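Sulfur carrier protein ThiS (Escherichia coli, PDB 1ZUD) carries sulfur on its C-terminus and donates it for building the thiazole phosphate part of thiamine phosphate. Local coordinates at residues Thr17-Leu22 with Gln27-Ala32. Residues are numbered along the deposited sequence; the frame is centred on the assembly and turned at random.
Sequences TVHELL and QRQAGA
Leu22 and Gln27 show how a chain leaving a helix can be tied back to it by its own backbone. Gln27 N donates to Leu22 O at 2.9 Å, an almost straight bond of 173°. Beside this bond, Leu22 CB and Gln27 CB lie 4.3 Å apart. Beyond CB the Gln27 chain bends away at chi2, and its NE2 makes a weak hydrogen bond to Leu25 O.

A water links His19 and Gln29, whose side chains cross at about a right angle. It lies 3.0 Å from His19 ND1 and donates to Gln29 OE1 over 2.7 Å. Gln29 NE2 comes within 3.1 Å of His19 ND1, with amide and imidazole planes 74° apart. What brings the amide there is the extended Gln29 chain, with CD anti to CA (chi2 -178°).

In the ubiquitin-like fold of ThiS, these residues belong to helix 18-24 and to the connection running from it to strand 32-36. Thr17 and Glu20 start that helix with a capping box: Glu20 N donates to Thr17 OG1, while Thr17 N reaches Glu20 OE1.

Apolar packing is lighter. Leu22 CD1 meets Gln29 CG at 4.1 Å, and Trp46 touches both side chains. Replacing Gln29 by alanine would probably leave the water without its amide acceptor and open a gap beside Leu22 CD1. A type II turn from Gln29 to Ala32 places Gly31, with its positive phi, where its N donates to Asp176 of the adenylyltransferase ThiF chain.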
ATOM      1  N   THR D  17      26.417 -11.565  23.818  1.00 31.30           N
ATOM      2  CA  THR D  17      26.089 -11.945  22.442  1.00 26.13           C
ATOM      3  C   THR D  17      24.573 -11.696  22.280  1.00 21.88           C
ATOM      4  O   THR D  17      23.866 -11.496  23.247  1.00 23.55           O
ATOM      5  CB  THR D  17      26.343 -13.441  22.169  1.00 22.18           C
ATOM      6  OG1 THR D  17      25.557 -14.202  23.099  1.00 29.30           O
ATOM      7  CG2 THR D  17      27.891 -13.822  22.366  1.00 27.16           C
ATOM      8  N   VAL D  18      24.099 -11.719  21.055  1.00 25.21           N
ATOM      9  CA  VAL D  18      22.659 -11.552  20.843  1.00 25.62           C
ATOM     10  C   VAL D  18      21.923 -12.626  21.605  1.00 24.15           C
ATOM     11  O   VAL D  18      20.940 -12.346  22.267  1.00 25.90           O
ATOM     12  CB  VAL D  18      22.323 -11.633  19.336  1.00 26.81           C
ATOM     13  CG1 VAL D  18      20.810 -11.693  19.137  1.00 25.68           C
ATOM     14  CG2 VAL D  18      22.973 -10.457  18.627  1.00 23.37           C
ATOM     15  N   HIS D  19      22.431 -13.866  21.565  1.00 24.92           N
ATOM     16  CA  HIS D  19      21.767 -14.957  22.273  1.00 25.54           C
ATOM     17  C   HIS D  19      21.678 -14.632  23.760  1.00 27.22           C
ATOM     18  O   HIS D  19      20.613 -14.767  24.376  1.00 25.05           O
ATOM     19  CB  HIS D  19      22.545 -16.302  22.074  1.00 27.12           C
ATOM     20  CG  HIS D  19      22.148 -17.384  23.027  1.00 26.40           C
ATOM     21  ND1 HIS D  19      21.066 -18.219  22.808  1.00 25.97           N
ATOM     22  CD2 HIS D  19      22.642 -17.725  24.241  1.00 29.43           C
ATOM     23  CE1 HIS D  19      20.906 -19.013  23.852  1.00 26.81           C
ATOM     24  NE2 HIS D  19      21.845 -18.734  24.734  1.00 30.64           N
ATOM     25  N   GLU D  20      22.783 -14.206  24.368  1.00 26.68           N
ATOM     26  CA  GLU D  20      22.720 -13.927  25.814  1.00 27.33           C
ATOM     27  C   GLU D  20      21.742 -12.793  26.132  1.00 24.64           C
ATOM     28  O   GLU D  20      21.021 -12.824  27.134  1.00 26.86           O
ATOM     29  CB  GLU D  20      24.115 -13.547  26.351  1.00 32.88           C
ATOM     30  CG  GLU D  20      25.203 -14.599  26.022  1.00 40.69           C
ATOM     31  CD  GLU D  20      26.600 -14.204  26.547  1.00 50.07           C
ATOM     32  OE1 GLU D  20      27.155 -13.158  26.116  1.00 44.18           O
ATOM     33  OE2 GLU D  20      27.138 -14.949  27.401  1.00 56.75           O
ATOM     34  N   LEU D  21      21.744 -11.764  25.293  1.00 27.83           N
ATOM     35  CA  LEU D  21      20.805 -10.662  25.511  1.00 31.00           C
ATOM     36  C   LEU D  21      19.347 -11.157  25.396  1.00 31.78           C
ATOM     37  O   LEU D  21      18.509 -10.817  26.230  1.00 32.01           O
ATOM     38  CB  LEU D  21      21.036  -9.541  24.476  1.00 32.96           C
ATOM     39  CG  LEU D  21      20.037  -8.378  24.587  1.00 31.51           C
ATOM     40  CD1 LEU D  21      20.197  -7.760  25.959  1.00 32.83           C
ATOM     41  CD2 LEU D  21      20.256  -7.343  23.513  1.00 28.46           C
ATOM     42  N   LEU D  22      19.036 -11.957  24.376  1.00 31.25           N
ATOM     43  CA  LEU D  22      17.645 -12.422  24.212  1.00 32.37           C
ATOM     44  C   LEU D  22      17.259 -13.280  25.424  1.00 29.32           C
ATOM     45  O   LEU D  22      16.120 -13.233  25.907  1.00 29.25           O
ATOM     46  CB  LEU D  22      17.477 -13.205  22.879  1.00 27.73           C
ATOM     47  CG  LEU D  22      17.763 -12.344  21.619  1.00 32.27           C
ATOM     48  CD1 LEU D  22      17.524 -13.157  20.355  1.00 26.59           C
ATOM     49  CD2 LEU D  22      16.858 -11.090  21.627  1.00 31.70           C
ATOM     50  N   GLN D  27      13.269 -13.628  25.716  1.00 36.84           N
ATOM     51  CA  GLN D  27      12.634 -13.659  24.389  1.00 34.63           C
ATOM     52  C   GLN D  27      12.833 -15.007  23.703  1.00 39.47           C
ATOM     53  O   GLN D  27      13.929 -15.602  23.753  1.00 30.85           O
ATOM     54  CB  GLN D  27      13.232 -12.574  23.497  1.00 36.20           C
ATOM     55  CG  GLN D  27      12.885 -11.163  23.918  1.00 40.11           C
ATOM     56  CD  GLN D  27      11.365 -10.964  23.970  1.00 46.59           C
ATOM     57  OE1 GLN D  27      10.646 -11.289  23.017  1.00 42.56           O
ATOM     58  NE2 GLN D  27      10.877 -10.452  25.092  1.00 47.60           N
ATOM     59  N   ARG D  28      11.772 -15.475  23.049  1.00 34.56           N
ATOM     60  CA  ARG D  28      11.807 -16.737  22.309  1.00 39.01           C
ATOM     61  C   ARG D  28      12.487 -16.501  20.943  1.00 30.64           C
ATOM     62  O   ARG D  28      12.209 -15.505  20.272  1.00 32.85           O
ATOM     63  CB  ARG D  28      10.364 -17.250  22.123  1.00 44.92           C
ATOM     64  CG  ARG D  28      10.156 -18.107  20.900  1.00 52.47           C
ATOM     65  CD  ARG D  28       8.870 -17.689  20.191  1.00 64.13           C
ATOM     66  NE  ARG D  28       7.701 -18.412  20.675  1.00 73.19           N
ATOM     67  CZ  ARG D  28       6.451 -17.956  20.607  1.00 77.15           C
ATOM     68  NH1 ARG D  28       6.197 -16.762  20.084  1.00 74.13           N
ATOM     69  NH2 ARG D  28       5.448 -18.718  21.028  1.00 80.10           N
ATOM     70  N   GLN D  29      13.337 -17.430  20.517  1.00 24.52           N
ATOM     71  CA  GLN D  29      14.055 -17.268  19.253  1.00 29.04           C
ATOM     72  C   GLN D  29      13.355 -17.858  18.012  1.00 25.61           C
ATOM     73  O   GLN D  29      13.512 -17.358  16.898  1.00 24.48           O
ATOM     74  CB  GLN D  29      15.474 -17.832  19.431  1.00 27.72           C
ATOM     75  CG  GLN D  29      16.230 -17.038  20.512  1.00 28.52           C
ATOM     76  CD  GLN D  29      17.667 -17.520  20.709  1.00 32.64           C
ATOM     77  OE1 GLN D  29      18.297 -18.061  19.783  1.00 31.74           O
ATOM     78  NE2 GLN D  29      18.192 -17.323  21.921  1.00 27.66           N
ATOM     79  N   ALA D  30      12.581 -18.913  18.235  1.00 30.28           N
ATOM     80  CA  ALA D  30      11.833 -19.587  17.194  1.00 33.25           C
ATOM     81  C   ALA D  30      10.823 -18.583  16.588  1.00 32.82           C
ATOM     82  O   ALA D  30      10.136 -17.870  17.305  1.00 31.53           O
ATOM     83  CB  ALA D  30      11.103 -20.796  17.791  1.00 35.18           C
ATOM     84  N   GLY D  31      10.771 -18.511  15.268  1.00 31.16           N
ATOM     85  CA  GLY D  31       9.845 -17.589  14.633  1.00 32.94           C
ATOM     86  C   GLY D  31      10.260 -16.125  14.709  1.00 35.20           C
ATOM     87  O   GLY D  31       9.482 -15.264  14.309  1.00 29.20           O
ATOM     88  N   ALA D  32      11.476 -15.823  15.190  1.00 27.67           N
ATOM     89  CA  ALA D  32      11.912 -14.426  15.292  1.00 22.06           C
ATOM     90  C   ALA D  32      13.069 -14.075  14.383  1.00 28.03           C
ATOM     91  O   ALA D  32      13.834 -14.941  13.976  1.00 26.39           O
ATOM     92  CB  ALA D  32      12.301 -14.092  16.791  1.00 25.60           C
TER
HETATM   93  O   HOH W   1      20.982 -18.334  19.821  1.00 31.30           O